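Local coordinates for protein translation elongation factor 1A (Methanosarcina mazei, PDB 3WND) that probably acts as a SelB/EF-Tu/aIF2 gamma-like translation factor that, in its GTP-bound form, binds cysteinyl-tRNA(Cys), at residues E102-A106 with T360-A364; V289-K295 with E327-G331. One frame throughout, in Å; residues are numbered along the deposited sequence.

Contact 1. Residues E102-A106 with T360-A364; sequences ECIIA and TQRFA
The turn of helix 98-109 that carries E102 and A106 lies against the chain leading into strand 363-369, with E102 nearest Q361 and A106 nearest F363 by their CA atoms. E102 does the polar work. Its CG stands anti to the backbone N (chi1 -173°) and the chain runs on extended, which carries the carboxylate across to R362. The guanidinium takes it side-on: R362 NE reaches E102 OE2 at 2.9 Å and R362 NH2 reaches E102 OE1 at 2.8 Å, both on the syn side. The two flat groups are nearly coplanar, 22° apart, which lets two N-H groups point at the two oxygens together. The anti lone pair of E102 OE2 receives R362 N at 2.8 Å, so OE2 grips both the backbone and the side chain of R362. Y70 OH is hydrogen-bonded to OE1, while P71 O engages R362 NH2. Beside the salt bridge carbon atoms meet. A106 CB sits over one face of the F363 ring in a CH-pi contact, 3.9 Å from its centroid, a place suited to a side chain as short as alanine; E102 CG meets the ring edge. I105 CD1 touches Q361 CG at 3.5 Å. The Q361 amide curls back to F363: OE1 accepts from F363 N, which lies above the carbonyl plane, and NE2 donates to F363 O and also to F292 O. The arrangement is a domain interface, typical of EF-Tu-like factors, in which the C-terminal beta-barrel docks on helices of the nucleotide-binding domain.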
ATOM      1  N   GLU A 102       9.500  -1.543  12.756  1.00 13.33           N
ATOM      2  CA  GLU A 102       8.045  -1.293  12.598  1.00 14.30           C
ATOM      3  C   GLU A 102       7.624  -1.573  11.160  1.00 12.80           C
ATOM      4  O   GLU A 102       6.561  -2.198  10.889  1.00 13.54           O
ATOM      5  CB  GLU A 102       7.734   0.145  12.989  1.00 12.80           C
ATOM      6  CG  GLU A 102       6.209   0.387  12.995  1.00 11.57           C
ATOM      7  CD  GLU A 102       5.924   1.797  13.447  1.00 13.60           C
ATOM      8  OE1 GLU A 102       6.434   2.749  12.833  1.00 14.88           O
ATOM      9  OE2 GLU A 102       5.230   1.941  14.491  1.00 15.49           O
ATOM     10  N   CYS A 103       8.432  -1.106  10.198  1.00 12.37           N
ATOM     11  CA  CYS A 103       8.102  -1.417   8.747  1.00 12.67           C
ATOM     12  C   CYS A 103       8.102  -2.913   8.441  1.00 12.64           C
ATOM     13  O   CYS A 103       7.254  -3.400   7.699  1.00 12.68           O
ATOM     14  CB  CYS A 103       9.157  -0.760   7.799  1.00 14.34           C
ATOM     15  SG  CYS A 103       8.858   1.027   7.664  1.00 16.06           S
ATOM     16  N   ILE A 104       9.144  -3.642   8.947  1.00 12.11           N
ATOM     17  CA  ILE A 104       9.168  -5.084   8.791  1.00 13.49           C
ATOM     18  C   ILE A 104       7.942  -5.727   9.392  1.00 11.65           C
ATOM     19  O   ILE A 104       7.317  -6.556   8.770  1.00 11.99           O
ATOM     20  CB  ILE A 104      10.449  -5.659   9.453  1.00 11.51           C
ATOM     21  CG1 ILE A 104      11.645  -5.213   8.582  1.00 14.21           C
ATOM     22  CG2 ILE A 104      10.388  -7.204   9.596  1.00 11.89           C
ATOM     23  CD1 ILE A 104      12.995  -5.555   9.228  1.00 14.06           C
ATOM     24  N   ILE A 105       7.538  -5.301  10.608  1.00 10.96           N
ATOM     25  CA  ILE A 105       6.374  -5.857  11.247  1.00 14.70           C
ATOM     26  C   ILE A 105       5.113  -5.540  10.421  1.00 11.91           C
ATOM     27  O   ILE A 105       4.259  -6.442  10.215  1.00 13.70           O
ATOM     28  CB  ILE A 105       6.276  -5.316  12.677  1.00 14.09           C
ATOM     29  CG1 ILE A 105       7.276  -6.091  13.551  1.00 16.46           C
ATOM     30  CG2 ILE A 105       4.851  -5.552  13.188  1.00 13.14           C
ATOM     31  CD1 ILE A 105       7.560  -5.393  14.855  1.00 16.21           C
ATOM     32  N   ALA A 106       5.030  -4.323   9.921  1.00 13.47           N
ATOM     33  CA  ALA A 106       3.847  -3.956   9.099  1.00 13.08           C
ATOM     34  C   ALA A 106       3.749  -4.783   7.842  1.00 11.93           C
ATOM     35  O   ALA A 106       2.662  -5.276   7.506  1.00 12.23           O
ATOM     36  CB  ALA A 106       3.846  -2.488   8.717  1.00 16.03           C
ATOM     37  N   THR A 360       5.632   2.657  20.649  1.00 17.23           N
ATOM     38  CA  THR A 360       6.800   2.862  19.772  1.00 14.59           C
ATOM     39  C   THR A 360       6.693   2.094  18.464  1.00 19.85           C
ATOM     40  O   THR A 360       6.895   2.660  17.375  1.00 21.31           O
ATOM     41  CB  THR A 360       8.102   2.385  20.500  1.00 19.99           C
ATOM     42  OG1 THR A 360       8.170   3.036  21.760  1.00 19.13           O
ATOM     43  CG2 THR A 360       9.357   2.706  19.696  1.00 17.31           C
ATOM     44  N   GLN A 361       6.442   0.820  18.591  1.00 15.92           N
ATOM     45  CA  GLN A 361       6.144  -0.056  17.434  1.00 13.96           C
ATOM     46  C   GLN A 361       4.569  -0.033  17.516  1.00 11.56           C
ATOM     47  O   GLN A 361       3.990  -0.583  18.410  1.00 13.72           O
ATOM     48  CB  GLN A 361       6.739  -1.444  17.680  1.00 14.18           C
ATOM     49  CG  GLN A 361       6.731  -2.373  16.441  1.00 13.30           C
ATOM     50  CD  GLN A 361       5.335  -2.703  15.960  1.00 11.95           C
ATOM     51  OE1 GLN A 361       4.845  -2.079  14.966  1.00 14.14           O
ATOM     52  NE2 GLN A 361       4.665  -3.643  16.662  1.00 14.07           N
ATOM     53  N   ARG A 362       3.955   0.568  16.504  1.00 11.87           N
ATOM     54  CA  ARG A 362       2.536   0.911  16.619  1.00 12.82           C
ATOM     55  C   ARG A 362       1.587  -0.146  16.065  1.00 13.60           C
ATOM     56  O   ARG A 362       0.396  -0.028  16.219  1.00 15.56           O
ATOM     57  CB  ARG A 362       2.273   2.255  15.938  1.00 12.52           C
ATOM     58  CG  ARG A 362       3.009   3.355  16.653  1.00 14.25           C
ATOM     59  CD  ARG A 362       3.094   4.673  15.887  1.00 16.92           C
ATOM     60  NE  ARG A 362       4.152   4.582  14.871  1.00 15.46           N
ATOM     61  CZ  ARG A 362       4.500   5.585  14.075  1.00 14.83           C
ATOM     62  NH1 ARG A 362       3.885   6.815  14.123  1.00 17.15           N
ATOM     63  NH2 ARG A 362       5.463   5.360  13.188  1.00 16.37           N
ATOM     64  N   PHE A 363       2.090  -1.106  15.313  1.00 13.15           N
ATOM     65  CA  PHE A 363       1.196  -2.122  14.705  1.00 11.25           C
ATOM     66  C   PHE A 363       0.913  -3.228  15.669  1.00 12.53           C
ATOM     67  O   PHE A 363       1.823  -3.819  16.258  1.00 13.95           O
ATOM     68  CB  PHE A 363       1.774  -2.674  13.402  1.00 11.77           C
ATOM     69  CG  PHE A 363       1.748  -1.652  12.298  1.00 14.92           C
ATOM     70  CD1 PHE A 363       0.524  -1.312  11.653  1.00 18.32           C
ATOM     71  CD2 PHE A 363       2.893  -0.912  11.987  1.00 14.77           C
ATOM     72  CE1 PHE A 363       0.537  -0.262  10.654  1.00 23.95           C
ATOM     73  CE2 PHE A 363       2.887   0.121  11.035  1.00 17.47           C
ATOM     74  CZ  PHE A 363       1.710   0.415  10.331  1.00 15.24           C
ATOM     75  N   ALA A 364      -0.382  -3.473  15.850  1.00 14.92           N
ATOM     76  CA  ALA A 364      -0.842  -4.394  16.860  1.00 15.66           C
ATOM     77  C   ALA A 364      -1.332  -5.733  16.345  1.00 14.62           C
ATOM     78  O   ALA A 364      -1.208  -6.735  17.041  1.00 15.00           O
ATOM     79  CB  ALA A 364      -1.950  -3.709  17.704  1.00 17.14           C
TER

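Contact 2. Residues V289-K295 with E327-G331; sequences VSKFTKK and EAKPG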
ATOM      1  N   VAL A 289      -2.773 -11.215  16.722  1.00 14.28           N
ATOM      2  CA  VAL A 289      -2.026 -10.138  17.408  1.00 15.56           C
ATOM      3  C   VAL A 289      -0.513 -10.314  17.349  1.00 15.69           C
ATOM      4  O   VAL A 289       0.017 -11.391  17.536  1.00 16.53           O
ATOM      5  CB  VAL A 289      -2.476 -10.106  18.909  1.00 17.38           C
ATOM      6  CG1 VAL A 289      -1.803  -8.949  19.688  1.00 13.65           C
ATOM      7  CG2 VAL A 289      -4.039 -10.060  19.049  1.00 17.83           C
ATOM      8  N   SER A 290       0.148  -9.224  16.945  1.00 14.36           N
ATOM      9  CA  SER A 290       1.618  -9.201  16.863  1.00 14.02           C
ATOM     10  C   SER A 290       2.221  -9.675  18.207  1.00 14.40           C
ATOM     11  O   SER A 290       1.729  -9.321  19.309  1.00 15.87           O
ATOM     12  CB  SER A 290       2.024  -7.780  16.736  1.00 13.18           C
ATOM     13  OG  SER A 290       3.453  -7.641  16.624  1.00 14.14           O
ATOM     14  N   LYS A 291       3.379 -10.333  18.097  1.00 17.15           N
ATOM     15  CA  LYS A 291       4.120 -10.618  19.330  1.00 18.08           C
ATOM     16  C   LYS A 291       4.721  -9.321  19.899  1.00 13.74           C
ATOM     17  O   LYS A 291       5.160  -9.287  21.060  1.00 17.69           O
ATOM     18  CB  LYS A 291       5.288 -11.542  18.999  1.00 18.45           C
ATOM     19  CG  LYS A 291       4.806 -12.934  18.729  1.00 24.07           C
ATOM     20  CD  LYS A 291       5.954 -13.809  18.308  1.00 29.60           C
ATOM     21  CE  LYS A 291       5.319 -15.033  17.696  1.00 31.33           C
ATOM     22  NZ  LYS A 291       6.426 -15.938  17.329  1.00 30.80           N
ATOM     23  N   PHE A 292       4.821  -8.256  19.083  1.00 13.34           N
ATOM     24  CA  PHE A 292       5.534  -7.065  19.480  1.00 13.71           C
ATOM     25  C   PHE A 292       4.613  -5.881  19.800  1.00 15.25           C
ATOM     26  O   PHE A 292       4.852  -4.760  19.381  1.00 17.70           O
ATOM     27  CB  PHE A 292       6.593  -6.737  18.415  1.00 14.55           C
ATOM     28  CG  PHE A 292       7.693  -7.792  18.388  1.00 16.15           C
ATOM     29  CD1 PHE A 292       8.704  -7.719  19.353  1.00 18.46           C
ATOM     30  CD2 PHE A 292       7.607  -8.884  17.560  1.00 16.54           C
ATOM     31  CE1 PHE A 292       9.643  -8.753  19.430  1.00 20.95           C
ATOM     32  CE2 PHE A 292       8.533  -9.879  17.636  1.00 23.14           C
ATOM     33  CZ  PHE A 292       9.544  -9.834  18.536  1.00 21.38           C
ATOM     34  N   THR A 293       3.565  -6.164  20.541  1.00 20.10           N
ATOM     35  CA  THR A 293       2.654  -5.145  20.979  1.00 16.28           C
ATOM     36  C   THR A 293       2.222  -5.413  22.445  1.00 18.54           C
ATOM     37  O   THR A 293       2.708  -6.352  23.066  1.00 18.78           O
ATOM     38  CB  THR A 293       1.422  -5.024  20.015  1.00 15.24           C
ATOM     39  OG1 THR A 293       0.712  -3.801  20.303  1.00 16.49           O
ATOM     40  CG2 THR A 293       0.460  -6.204  20.172  1.00 14.59           C
ATOM     41  N   LYS A 294       1.323  -4.583  22.947  1.00 18.01           N
ATOM     42  CA  LYS A 294       0.765  -4.658  24.358  1.00 17.73           C
ATOM     43  C   LYS A 294      -0.472  -5.498  24.312  1.00 18.70           C
ATOM     44  O   LYS A 294      -1.190  -5.475  23.286  1.00 19.45           O
ATOM     45  CB  LYS A 294       0.341  -3.198  24.818  1.00 23.34           C
ATOM     46  CG  LYS A 294       1.323  -2.299  25.551  1.00 34.87           C
ATOM     47  CD  LYS A 294       1.834  -2.805  26.899  1.00 41.51           C
ATOM     48  CE  LYS A 294       1.810  -1.789  28.051  1.00 39.66           C
ATOM     49  NZ  LYS A 294       3.032  -1.813  29.002  1.00 28.07           N
ATOM     50  N   LYS A 295      -0.767  -6.219  25.388  1.00 21.72           N
ATOM     51  CA  LYS A 295      -2.027  -6.931  25.435  1.00 23.16           C
ATOM     52  C   LYS A 295      -3.190  -5.964  25.179  1.00 21.60           C
ATOM     53  O   LYS A 295      -3.185  -4.801  25.621  1.00 21.83           O
ATOM     54  CB  LYS A 295      -2.214  -7.643  26.806  1.00 23.52           C
ATOM     55  CG  LYS A 295      -2.460  -6.731  27.983  1.00 29.90           C
ATOM     56  CD  LYS A 295      -2.301  -7.502  29.356  1.00 34.93           C
ATOM     57  CE  LYS A 295      -3.369  -7.060  30.309  1.00 40.37           C
ATOM     58  NZ  LYS A 295      -3.041  -7.309  31.743  1.00 38.45           N
ATOM     59  N   GLU A 327      -8.705 -10.033  27.995  1.00 24.86           N
ATOM     60  CA  GLU A 327      -7.478  -9.560  27.312  1.00 25.50           C
ATOM     61  C   GLU A 327      -7.193 -10.438  26.118  1.00 22.91           C
ATOM     62  O   GLU A 327      -7.610 -11.609  26.081  1.00 26.68           O
ATOM     63  CB  GLU A 327      -6.235  -9.554  28.251  1.00 28.24           C
ATOM     64  CG  GLU A 327      -5.967 -10.938  28.842  1.00 31.84           C
ATOM     65  CD  GLU A 327      -4.901 -10.970  29.865  1.00 46.09           C
ATOM     66  OE1 GLU A 327      -4.854 -10.047  30.747  1.00 45.14           O
ATOM     67  OE2 GLU A 327      -4.134 -11.965  29.768  1.00 45.74           O
ATOM     68  N   ALA A 328      -6.437  -9.869  25.146  1.00 21.98           N
ATOM     69  CA  ALA A 328      -5.864 -10.696  24.112  1.00 24.37           C
ATOM     70  C   ALA A 328      -4.377 -10.416  24.220  1.00 21.64           C
ATOM     71  O   ALA A 328      -3.976  -9.284  23.978  1.00 22.41           O
ATOM     72  CB  ALA A 328      -6.418 -10.288  22.745  1.00 25.37           C
ATOM     73  N   LYS A 329      -3.584 -11.444  24.550  1.00 22.61           N
ATOM     74  CA  LYS A 329      -2.159 -11.306  24.739  1.00 21.23           C
ATOM     75  C   LYS A 329      -1.445 -11.096  23.389  1.00 21.62           C
ATOM     76  O   LYS A 329      -1.965 -11.515  22.333  1.00 21.26           O
ATOM     77  CB  LYS A 329      -1.545 -12.564  25.434  1.00 23.03           C
ATOM     78  CG  LYS A 329      -2.001 -12.646  26.935  1.00 34.29           C
ATOM     79  CD  LYS A 329      -1.284 -13.719  27.758  1.00 45.90           C
ATOM     80  CE  LYS A 329      -1.481 -15.136  27.209  1.00 40.79           C
ATOM     81  NZ  LYS A 329      -0.493 -16.059  27.762  1.00 65.44           N
ATOM     82  N   PRO A 330      -0.276 -10.465  23.425  1.00 21.13           N
ATOM     83  CA  PRO A 330       0.551 -10.418  22.260  1.00 19.31           C
ATOM     84  C   PRO A 330       0.728 -11.844  21.765  1.00 16.82           C
ATOM     85  O   PRO A 330       0.943 -12.810  22.597  1.00 20.78           O
ATOM     86  CB  PRO A 330       1.884  -9.843  22.798  1.00 20.31           C
ATOM     87  CG  PRO A 330       1.496  -9.121  24.073  1.00 21.01           C
ATOM     88  CD  PRO A 330       0.352  -9.882  24.635  1.00 21.30           C
ATOM     89  N   GLY A 331       0.686 -11.992  20.418  1.00 17.58           N
ATOM     90  CA  GLY A 331       1.026 -13.280  19.840  1.00 19.27           C
ATOM     91  C   GLY A 331      -0.089 -14.302  19.974  1.00 21.46           C
ATOM     92  O   GLY A 331       0.162 -15.475  20.031  1.00 36.75           O
TER
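P330 lies across the loop 289-295 with CB and CG against the carbonyl oxygens S290 O and T293 O, P330 CG coming to 3.2 Å from T293 O. The ring presents only carbon to the loop, consistent with a residue that has no N-H to satisfy, and P330 CD lies 4.0 Å from K295 CB. V289 comes from the end of strand 282-289: chi1 of -177° puts CG1 anti to the backbone N, against K329 O and P330 CA, while V289 CG2 approaches A328 CB at 4.4 Å. A branched valine can thus meet two neighbours at once. At the other end of the contact the K295 and E327 side chains run obliquely past one another, each leaving its backbone with CG between N and the carbonyl carbon. They form a long salt bridge, K295 NZ to E327 OE1 at 3.4 Å, and K295 CE packs on the same oxygen. G331 N makes two weak bonds, to V289 O and S290 O, and the positive phi of G331 (77°) is easily adopted by a residue without a side chain. S290 OG accepts from F292 N at 2.9 Å, an ST turn that shapes the loop. This is loop-to-loop packing beside the paired antiparallel strands 282-289 and 333-340 of the C-terminal beta-barrel.

Contact 2 is nested inside the long chain excursion closed by contact 1, and their centres are 12 Å apart. They touch directly: A364 O lies 2.8 Å from S290 N, a probable hydrogen bond just beyond the end of strand 282-289, which pairs with 363-369, and Q361 NE2 is hydrogen-bonded to F292 O at 2.9 Å. The loop 289-295 therefore backs the segment 360-364, which also meets helix 98-109. Contact 1 is the one nearer the nucleotide site: the R362 side chain is about 9 Å from that of R34, which binds GDP in another structure of this protein, though none is bound here; this is proximity, not contact. Contact 2 is remote from that site.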